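Local coordinates for protein Pyrsv_gp04 (Pyrobaculum spherical virus, PDB 2VXZ) that is of unknown function but probably binds DNA as a viral transcriptional regulator, at residues His5-Leu19 and Leu34-Leu48. Numbering follows the deposited sequence.
Sequences HSREVLVRLRDILAL and LGLSHGRAKALIYVL
Leu13 and Leu44 mark where helix 7-19 crosses helix 38-48, with their CA atoms 6.4 Å apart. The axes cross at -78° and come within 10.1 Å of each other. With helix 27-34 and the three-stranded sheet of 25-26, 62-66 and 55-59, the order of elements matches a winged helix-turn-helix; helix 38-48 would be the recognition helix, as in winged-helix DNA-binding proteins. Leu44 is a knob in the hole formed by Val9, Arg12, Leu13 and Ile16 of helix 7-19: its CD2 meets Leu13 CD2 at 3.6 Å, while CD1 lies against the CB of Arg12. Ile16 CD1 packs 3.5 Å from Leu44 CB, and one turn on, Leu48 lays CD1 on Ile16 CG2 and CD2 on Leu17 CD1. Leu34, just before the Schellman turn at Gly35, is a second knob, among Arg12, Asp15, Ile16 and Leu19, with CD1 3.7 Å from Ile16 CG1 and CG facing Leu19 CD2. Bends at chi2 (-49°) and chi3 fold Arg12 back so that NE reaches Glu8 OE2 in a salt bridge and NH1 donates to Leu34 O at 3.0 Å, the oxygen lying 21° out of the guanidinium plane. NH2 adds a weak bond to that same oxygen, and Leu36 CD2 rests 3.5 Å above one guanidinium face, offset toward its rim.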
ATOM      1  N   HIS A   5      21.971   0.336  20.909  1.00 34.15           N
ATOM      2  CA  HIS A   5      20.608   0.742  21.355  1.00 33.63           C
ATOM      3  C   HIS A   5      20.159   0.020  22.625  1.00 33.86           C
ATOM      4  O   HIS A   5      20.716  -1.013  23.002  1.00 34.08           O
ATOM      5  CB  HIS A   5      19.597   0.471  20.247  1.00 33.64           C
ATOM      6  CG  HIS A   5      19.853   1.243  18.993  1.00 33.55           C
ATOM      7  ND1 HIS A   5      19.619   2.596  18.889  1.00 33.27           N
ATOM      8  CD2 HIS A   5      20.290   0.841  17.776  1.00 33.90           C
ATOM      9  CE1 HIS A   5      19.910   2.996  17.664  1.00 34.26           C
ATOM     10  NE2 HIS A   5      20.324   1.951  16.970  1.00 34.80           N
ATOM     11  N   SER A   6      19.141   0.572  23.277  1.00 33.43           N
ATOM     12  CA  SER A   6      18.477  -0.088  24.401  1.00 33.21           C
ATOM     13  C   SER A   6      17.850  -1.395  23.933  1.00 32.99           C
ATOM     14  O   SER A   6      17.645  -1.585  22.736  1.00 32.40           O
ATOM     15  CB  SER A   6      17.369   0.801  24.959  1.00 33.25           C
ATOM     16  OG  SER A   6      16.330   0.964  24.006  1.00 33.94           O
ATOM     17  N   ARG A   7      17.530  -2.281  24.879  1.00 32.95           N
ATOM     18  CA  ARG A   7      16.879  -3.553  24.547  1.00 32.30           C
ATOM     19  C   ARG A   7      15.602  -3.366  23.756  1.00 31.49           C
ATOM     20  O   ARG A   7      15.364  -4.082  22.782  1.00 30.62           O
ATOM     21  CB  ARG A   7      16.526  -4.351  25.810  1.00 32.53           C
ATOM     22  CG  ARG A   7      17.648  -5.181  26.391  1.00 32.22           C
ATOM     23  CD  ARG A   7      18.246  -6.168  25.404  1.00 32.60           C
ATOM     24  NE  ARG A   7      17.301  -7.187  24.947  1.00 32.76           N
ATOM     25  CZ  ARG A   7      17.561  -8.071  23.985  1.00 32.55           C
ATOM     26  NH1 ARG A   7      18.734  -8.072  23.348  1.00 34.62           N
ATOM     27  NH2 ARG A   7      16.644  -8.958  23.641  1.00 30.89           N
ATOM     28  N   GLU A   8      14.753  -2.440  24.184  1.00 30.63           N
ATOM     29  CA  GLU A   8      13.486  -2.273  23.496  1.00 29.81           C
ATOM     30  C   GLU A   8      13.730  -1.789  22.066  1.00 28.77           C
ATOM     31  O   GLU A   8      13.162  -2.334  21.137  1.00 28.75           O
ATOM     32  CB  GLU A   8      12.532  -1.332  24.243  1.00 30.33           C
ATOM     33  CG  GLU A   8      11.047  -1.536  23.841  1.00 32.04           C
ATOM     34  CD  GLU A   8      10.462  -2.910  24.224  0.70 35.18           C
ATOM     35  OE1 GLU A   8      11.137  -3.637  24.987  0.70 38.04           O
ATOM     36  OE2 GLU A   8       9.335  -3.277  23.758  1.00 34.44           O
ATOM     37  N   VAL A   9      14.609  -0.806  21.888  1.00 27.68           N
ATOM     38  CA  VAL A   9      14.863  -0.251  20.550  1.00 26.90           C
ATOM     39  C   VAL A   9      15.535  -1.265  19.621  1.00 26.00           C
ATOM     40  O   VAL A   9      15.132  -1.409  18.477  1.00 24.83           O
ATOM     41  CB  VAL A   9      15.691   1.058  20.616  1.00 26.89           C
ATOM     42  CG1 VAL A   9      16.186   1.476  19.219  1.00 26.84           C
ATOM     43  CG2 VAL A   9      14.853   2.165  21.242  1.00 26.50           C
ATOM     44  N   LEU A  10      16.545  -1.970  20.117  1.00 25.81           N
ATOM     45  CA  LEU A  10      17.238  -2.982  19.310  1.00 25.71           C
ATOM     46  C   LEU A  10      16.282  -4.057  18.791  1.00 25.17           C
ATOM     47  O   LEU A  10      16.303  -4.397  17.603  1.00 25.19           O
ATOM     48  CB  LEU A  10      18.371  -3.621  20.117  1.00 26.46           C
ATOM     49  CG  LEU A  10      19.175  -4.713  19.413  1.00 27.56           C
ATOM     50  CD1 LEU A  10      20.630  -4.686  19.840  1.00 29.77           C
ATOM     51  CD2 LEU A  10      18.563  -6.101  19.673  1.00 31.81           C
ATOM     52  N   VAL A  11      15.448  -4.585  19.682  1.00 24.68           N
ATOM     53  CA  VAL A  11      14.492  -5.635  19.318  1.00 24.51           C
ATOM     54  C   VAL A  11      13.474  -5.105  18.310  1.00 23.65           C
ATOM     55  O   VAL A  11      13.181  -5.747  17.314  1.00 23.62           O
ATOM     56  CB  VAL A  11      13.760  -6.182  20.575  1.00 24.66           C
ATOM     57  CG1 VAL A  11      12.488  -6.930  20.181  1.00 25.77           C
ATOM     58  CG2 VAL A  11      14.688  -7.081  21.358  1.00 26.17           C
ATOM     59  N   ARG A  12      12.958  -3.905  18.550  1.00 23.10           N
ATOM     60  CA  ARG A  12      11.973  -3.332  17.646  1.00 23.60           C
ATOM     61  C   ARG A  12      12.534  -3.004  16.266  1.00 22.67           C
ATOM     62  O   ARG A  12      11.868  -3.215  15.280  1.00 22.18           O
ATOM     63  CB  ARG A  12      11.341  -2.076  18.263  1.00 23.72           C
ATOM     64  CG  ARG A  12      10.652  -2.318  19.608  1.00 26.97           C
ATOM     65  CD  ARG A  12       9.724  -3.500  19.606  1.00 29.50           C
ATOM     66  NE  ARG A  12       8.520  -3.249  20.408  1.00 30.64           N
ATOM     67  CZ  ARG A  12       7.329  -3.788  20.159  1.00 32.01           C
ATOM     68  NH1 ARG A  12       7.178  -4.633  19.159  1.00 31.59           N
ATOM     69  NH2 ARG A  12       6.288  -3.498  20.922  1.00 32.85           N
ATOM     70  N   LEU A  13      13.759  -2.492  16.197  1.00 22.92           N
ATOM     71  CA  LEU A  13      14.382  -2.211  14.899  1.00 23.44           C
ATOM     72  C   LEU A  13      14.528  -3.497  14.104  1.00 23.68           C
ATOM     73  O   LEU A  13      14.226  -3.539  12.912  1.00 22.48           O
ATOM     74  CB  LEU A  13      15.753  -1.569  15.081  1.00 22.90           C
ATOM     75  CG  LEU A  13      15.741  -0.146  15.634  1.00 23.12           C
ATOM     76  CD1 LEU A  13      17.159   0.312  15.932  1.00 23.91           C
ATOM     77  CD2 LEU A  13      15.049   0.828  14.693  1.00 21.95           C
ATOM     78  N   ARG A  14      14.997  -4.539  14.787  1.00 24.49           N
ATOM     79  CA  ARG A  14      15.190  -5.878  14.215  1.00 25.32           C
ATOM     80  C   ARG A  14      13.858  -6.431  13.685  1.00 24.75           C
ATOM     81  O   ARG A  14      13.776  -6.952  12.564  1.00 24.58           O
ATOM     82  CB  ARG A  14      15.755  -6.763  15.342  1.00 25.37           C
ATOM     83  CG  ARG A  14      16.230  -8.134  15.006  1.00 27.77           C
ATOM     84  CD  ARG A  14      16.923  -8.737  16.247  1.00 30.09           C
ATOM     85  NE  ARG A  14      18.351  -8.402  16.340  1.00 34.32           N
ATOM     86  CZ  ARG A  14      19.093  -8.523  17.443  0.70 35.13           C
ATOM     87  NH1 ARG A  14      18.557  -8.934  18.591  1.00 36.83           N
ATOM     88  NH2 ARG A  14      20.385  -8.217  17.407  1.00 35.84           N
ATOM     89  N   ASP A  15      12.817  -6.289  14.490  1.00 24.40           N
ATOM     90  CA  ASP A  15      11.489  -6.747  14.117  1.00 24.08           C
ATOM     91  C   ASP A  15      10.909  -6.022  12.907  1.00 23.54           C
ATOM     92  O   ASP A  15      10.296  -6.662  12.059  1.00 22.87           O
ATOM     93  CB  ASP A  15      10.523  -6.640  15.293  1.00 24.97           C
ATOM     94  CG  ASP A  15      10.849  -7.630  16.416  1.00 26.20           C
ATOM     95  OD1 ASP A  15      11.704  -8.526  16.249  1.00 31.28           O
ATOM     96  OD2 ASP A  15      10.250  -7.481  17.481  1.00 29.19           O
ATOM     97  N   ILE A  16      11.126  -4.714  12.805  1.00 21.90           N
ATOM     98  CA  ILE A  16      10.597  -3.949  11.668  1.00 21.96           C
ATOM     99  C   ILE A  16      11.295  -4.419  10.389  1.00 21.69           C
ATOM    100  O   ILE A  16      10.649  -4.677   9.377  1.00 21.40           O
ATOM    101  CB  ILE A  16      10.780  -2.429  11.865  1.00 21.29           C
ATOM    102  CG1 ILE A  16       9.881  -1.922  12.998  1.00 22.19           C
ATOM    103  CG2 ILE A  16      10.434  -1.661  10.576  1.00 21.74           C
ATOM    104  CD1 ILE A  16      10.196  -0.480  13.437  1.00 21.75           C
ATOM    105  N   LEU A  17      12.616  -4.547  10.441  1.00 21.95           N
ATOM    106  CA  LEU A  17      13.374  -5.013   9.272  1.00 22.50           C
ATOM    107  C   LEU A  17      12.941  -6.420   8.837  1.00 22.91           C
ATOM    108  O   LEU A  17      12.817  -6.705   7.642  1.00 22.80           O
ATOM    109  CB  LEU A  17      14.873  -4.959   9.554  1.00 22.23           C
ATOM    110  CG  LEU A  17      15.454  -3.540   9.673  1.00 22.85           C
ATOM    111  CD1 LEU A  17      16.944  -3.599  10.034  1.00 22.54           C
ATOM    112  CD2 LEU A  17      15.244  -2.714   8.401  1.00 22.02           C
ATOM    113  N   ALA A  18      12.677  -7.284   9.814  1.00 23.84           N
ATOM    114  CA  ALA A  18      12.188  -8.639   9.516  1.00 24.08           C
ATOM    115  C   ALA A  18      10.824  -8.608   8.835  1.00 24.76           C
ATOM    116  O   ALA A  18      10.590  -9.320   7.855  1.00 24.91           O
ATOM    117  CB  ALA A  18      12.112  -9.443  10.772  1.00 24.59           C
ATOM    118  N   LEU A  19       9.921  -7.790   9.366  1.00 24.96           N
ATOM    119  CA  LEU A  19       8.581  -7.633   8.805  1.00 25.39           C
ATOM    120  C   LEU A  19       8.656  -7.157   7.350  1.00 25.71           C
ATOM    121  O   LEU A  19       7.899  -7.617   6.505  1.00 26.04           O
ATOM    122  CB  LEU A  19       7.774  -6.652   9.663  1.00 25.44           C
ATOM    123  CG  LEU A  19       6.260  -6.551   9.564  1.00 26.46           C
ATOM    124  CD1 LEU A  19       5.605  -7.909   9.747  1.00 28.45           C
ATOM    125  CD2 LEU A  19       5.712  -5.537  10.593  1.00 26.62           C
ATOM    126  N   LEU A  34       3.119  -5.145  15.074  1.00 21.61           N
ATOM    127  CA  LEU A  34       4.089  -5.181  16.161  1.00 22.09           C
ATOM    128  C   LEU A  34       3.573  -4.622  17.484  1.00 22.49           C
ATOM    129  O   LEU A  34       4.303  -4.618  18.471  1.00 23.23           O
ATOM    130  CB  LEU A  34       5.361  -4.447  15.730  1.00 21.58           C
ATOM    131  CG  LEU A  34       6.053  -4.998  14.484  1.00 21.05           C
ATOM    132  CD1 LEU A  34       7.379  -4.300  14.240  1.00 19.48           C
ATOM    133  CD2 LEU A  34       6.267  -6.491  14.608  1.00 19.32           C
ATOM    134  N   GLY A  35       2.332  -4.157  17.517  1.00 23.07           N
ATOM    135  CA  GLY A  35       1.742  -3.621  18.755  1.00 24.02           C
ATOM    136  C   GLY A  35       2.418  -2.354  19.244  1.00 24.51           C
ATOM    137  O   GLY A  35       2.541  -2.138  20.459  1.00 24.52           O
ATOM    138  N   LEU A  36       2.827  -1.513  18.299  1.00 24.76           N
ATOM    139  CA  LEU A  36       3.495  -0.243  18.600  1.00 25.31           C
ATOM    140  C   LEU A  36       2.514   0.908  18.612  1.00 26.30           C
ATOM    141  O   LEU A  36       1.531   0.881  17.887  1.00 27.74           O
ATOM    142  CB  LEU A  36       4.559   0.057  17.548  1.00 25.55           C
ATOM    143  CG  LEU A  36       5.821  -0.805  17.605  1.00 25.09           C
ATOM    144  CD1 LEU A  36       6.648  -0.677  16.324  1.00 25.55           C
ATOM    145  CD2 LEU A  36       6.656  -0.464  18.842  1.00 26.94           C
ATOM    146  N   SER A  37       2.782   1.928  19.426  1.00 26.93           N
ATOM    147  CA  SER A  37       2.101   3.219  19.261  1.00 27.25           C
ATOM    148  C   SER A  37       2.496   3.888  17.931  1.00 27.87           C
ATOM    149  O   SER A  37       3.525   3.584  17.338  1.00 27.49           O
ATOM    150  CB  SER A  37       2.473   4.167  20.385  1.00 27.00           C
ATOM    151  OG  SER A  37       3.879   4.224  20.530  1.00 26.56           O
ATOM    152  N   HIS A  38       1.682   4.827  17.475  1.00 28.35           N
ATOM    153  CA  HIS A  38       2.030   5.583  16.276  0.70 27.87           C
ATOM    154  C   HIS A  38       3.415   6.232  16.413  1.00 27.50           C
ATOM    155  O   HIS A  38       4.242   6.135  15.494  1.00 27.70           O
ATOM    156  CB  HIS A  38       0.984   6.652  16.001  1.00 29.31           C
ATOM    157  CG  HIS A  38       1.148   7.330  14.679  1.00 30.46           C
ATOM    158  ND1 HIS A  38       1.467   6.644  13.528  1.00 32.86           N
ATOM    159  CD2 HIS A  38       1.008   8.627  14.319  1.00 32.36           C
ATOM    160  CE1 HIS A  38       1.531   7.492  12.516  1.00 33.30           C
ATOM    161  NE2 HIS A  38       1.254   8.701  12.970  1.00 32.98           N
ATOM    162  N   GLY A  39       3.643   6.885  17.557  1.00 26.54           N
ATOM    163  CA  GLY A  39       4.878   7.613  17.818  1.00 25.18           C
ATOM    164  C   GLY A  39       6.114   6.737  17.787  1.00 24.36           C
ATOM    165  O   GLY A  39       7.094   7.087  17.146  1.00 23.76           O
ATOM    166  N   ARG A  40       6.075   5.609  18.499  1.00 23.57           N
ATOM    167  CA  ARG A  40       7.214   4.685  18.524  1.00 22.99           C
ATOM    168  C   ARG A  40       7.509   4.154  17.118  1.00 21.97           C
ATOM    169  O   ARG A  40       8.669   4.117  16.699  1.00 20.99           O
ATOM    170  CB  ARG A  40       6.978   3.531  19.503  1.00 23.11           C
ATOM    171  CG  ARG A  40       7.035   3.952  20.959  1.00 23.80           C
ATOM    172  CD  ARG A  40       7.024   2.745  21.888  1.00 25.86           C
ATOM    173  NE  ARG A  40       7.151   3.145  23.291  1.00 27.68           N
ATOM    174  CZ  ARG A  40       6.144   3.555  24.067  1.00 30.60           C
ATOM    175  NH1 ARG A  40       4.904   3.666  23.602  1.00 32.64           N
ATOM    176  NH2 ARG A  40       6.376   3.873  25.336  1.00 32.98           N
ATOM    177  N   ALA A  41       6.475   3.756  16.377  1.00 21.39           N
ATOM    178  CA  ALA A  41       6.705   3.223  15.031  1.00 21.50           C
ATOM    179  C   ALA A  41       7.373   4.270  14.144  1.00 21.28           C
ATOM    180  O   ALA A  41       8.346   3.984  13.439  1.00 20.69           O
ATOM    181  CB  ALA A  41       5.396   2.715  14.392  1.00 21.54           C
ATOM    182  N   LYS A  42       6.860   5.491  14.177  1.00 21.20           N
ATOM    183  CA  LYS A  42       7.449   6.550  13.377  1.00 21.47           C
ATOM    184  C   LYS A  42       8.887   6.857  13.804  1.00 20.37           C
ATOM    185  O   LYS A  42       9.736   7.111  12.961  1.00 20.34           O
ATOM    186  CB  LYS A  42       6.573   7.805  13.423  1.00 21.30           C
ATOM    187  CG  LYS A  42       5.283   7.635  12.615  1.00 22.95           C
ATOM    188  CD  LYS A  42       4.666   8.955  12.241  1.00 25.15           C
ATOM    189  CE  LYS A  42       5.524   9.709  11.222  1.00 28.23           C
ATOM    190  NZ  LYS A  42       5.479   9.064   9.879  1.00 32.04           N
ATOM    191  N   ALA A  43       9.168   6.842  15.107  1.00 20.09           N
ATOM    192  CA  ALA A  43      10.512   7.163  15.604  1.00 19.66           C
ATOM    193  C   ALA A  43      11.491   6.083  15.165  1.00 19.68           C
ATOM    194  O   ALA A  43      12.610   6.378  14.754  1.00 19.50           O
ATOM    195  CB  ALA A  43      10.520   7.317  17.145  1.00 19.03           C
ATOM    196  N   LEU A  44      11.054   4.828  15.225  1.00 18.89           N
ATOM    197  CA  LEU A  44      11.900   3.697  14.836  1.00 19.44           C
ATOM    198  C   LEU A  44      12.178   3.693  13.339  1.00 19.45           C
ATOM    199  O   LEU A  44      13.291   3.380  12.908  1.00 20.31           O
ATOM    200  CB  LEU A  44      11.243   2.391  15.231  1.00 18.57           C
ATOM    201  CG  LEU A  44      11.224   2.118  16.731  1.00 20.03           C
ATOM    202  CD1 LEU A  44      10.147   1.092  17.085  1.00 21.46           C
ATOM    203  CD2 LEU A  44      12.592   1.680  17.229  1.00 20.11           C
ATOM    204  N   ILE A  45      11.164   4.025  12.545  1.00 20.25           N
ATOM    205  CA  ILE A  45      11.330   4.079  11.099  1.00 20.20           C
ATOM    206  C   ILE A  45      12.295   5.194  10.732  1.00 20.17           C
ATOM    207  O   ILE A  45      13.148   5.035   9.857  1.00 20.55           O
ATOM    208  CB  ILE A  45       9.985   4.235  10.373  1.00 19.95           C
ATOM    209  CG1 ILE A  45       9.197   2.920  10.488  1.00 20.55           C
ATOM    210  CG2 ILE A  45      10.219   4.583   8.897  1.00 20.60           C
ATOM    211  CD1 ILE A  45       7.700   3.051  10.372  1.00 22.11           C
ATOM    212  N   TYR A  46      12.192   6.318  11.433  1.00 19.53           N
ATOM    213  CA  TYR A  46      13.145   7.402  11.283  1.00 19.39           C
ATOM    214  C   TYR A  46      14.597   6.964  11.551  1.00 19.28           C
ATOM    215  O   TYR A  46      15.520   7.303  10.788  1.00 18.56           O
ATOM    216  CB  TYR A  46      12.758   8.545  12.221  1.00 19.86           C
ATOM    217  CG  TYR A  46      13.744   9.685  12.239  1.00 19.36           C
ATOM    218  CD1 TYR A  46      13.842  10.561  11.166  1.00 20.63           C
ATOM    219  CD2 TYR A  46      14.573   9.893  13.328  1.00 18.98           C
ATOM    220  CE1 TYR A  46      14.752  11.612  11.182  1.00 20.74           C
ATOM    221  CE2 TYR A  46      15.480  10.942  13.351  1.00 19.26           C
ATOM    222  CZ  TYR A  46      15.563  11.791  12.274  1.00 19.84           C
ATOM    223  OH  TYR A  46      16.465  12.835  12.311  0.70 19.05           O
ATOM    224  N   VAL A  47      14.804   6.233  12.638  1.00 18.90           N
ATOM    225  CA  VAL A  47      16.129   5.738  12.964  1.00 19.38           C
ATOM    226  C   VAL A  47      16.669   4.842  11.836  1.00 19.42           C
ATOM    227  O   VAL A  47      17.829   4.972  11.448  1.00 20.21           O
ATOM    228  CB  VAL A  47      16.130   4.990  14.311  1.00 18.87           C
ATOM    229  CG1 VAL A  47      17.435   4.232  14.515  1.00 20.20           C
ATOM    230  CG2 VAL A  47      15.900   5.980  15.458  1.00 18.39           C
ATOM    231  N   LEU A  48      15.830   3.941  11.333  1.00 19.81           N
ATOM    232  CA  LEU A  48      16.210   3.062  10.205  1.00 20.54           C
ATOM    233  C   LEU A  48      16.550   3.850   8.932  1.00 21.04           C
ATOM    234  O   LEU A  48      17.514   3.515   8.222  1.00 20.99           O
ATOM    235  CB  LEU A  48      15.113   2.038   9.908  1.00 20.70           C
ATOM    236  CG  LEU A  48      14.923   0.942  10.963  1.00 20.29           C
ATOM    237  CD1 LEU A  48      13.675   0.107  10.647  1.00 20.63           C
ATOM    238  CD2 LEU A  48      16.163   0.037  11.094  1.00 20.43           C
TER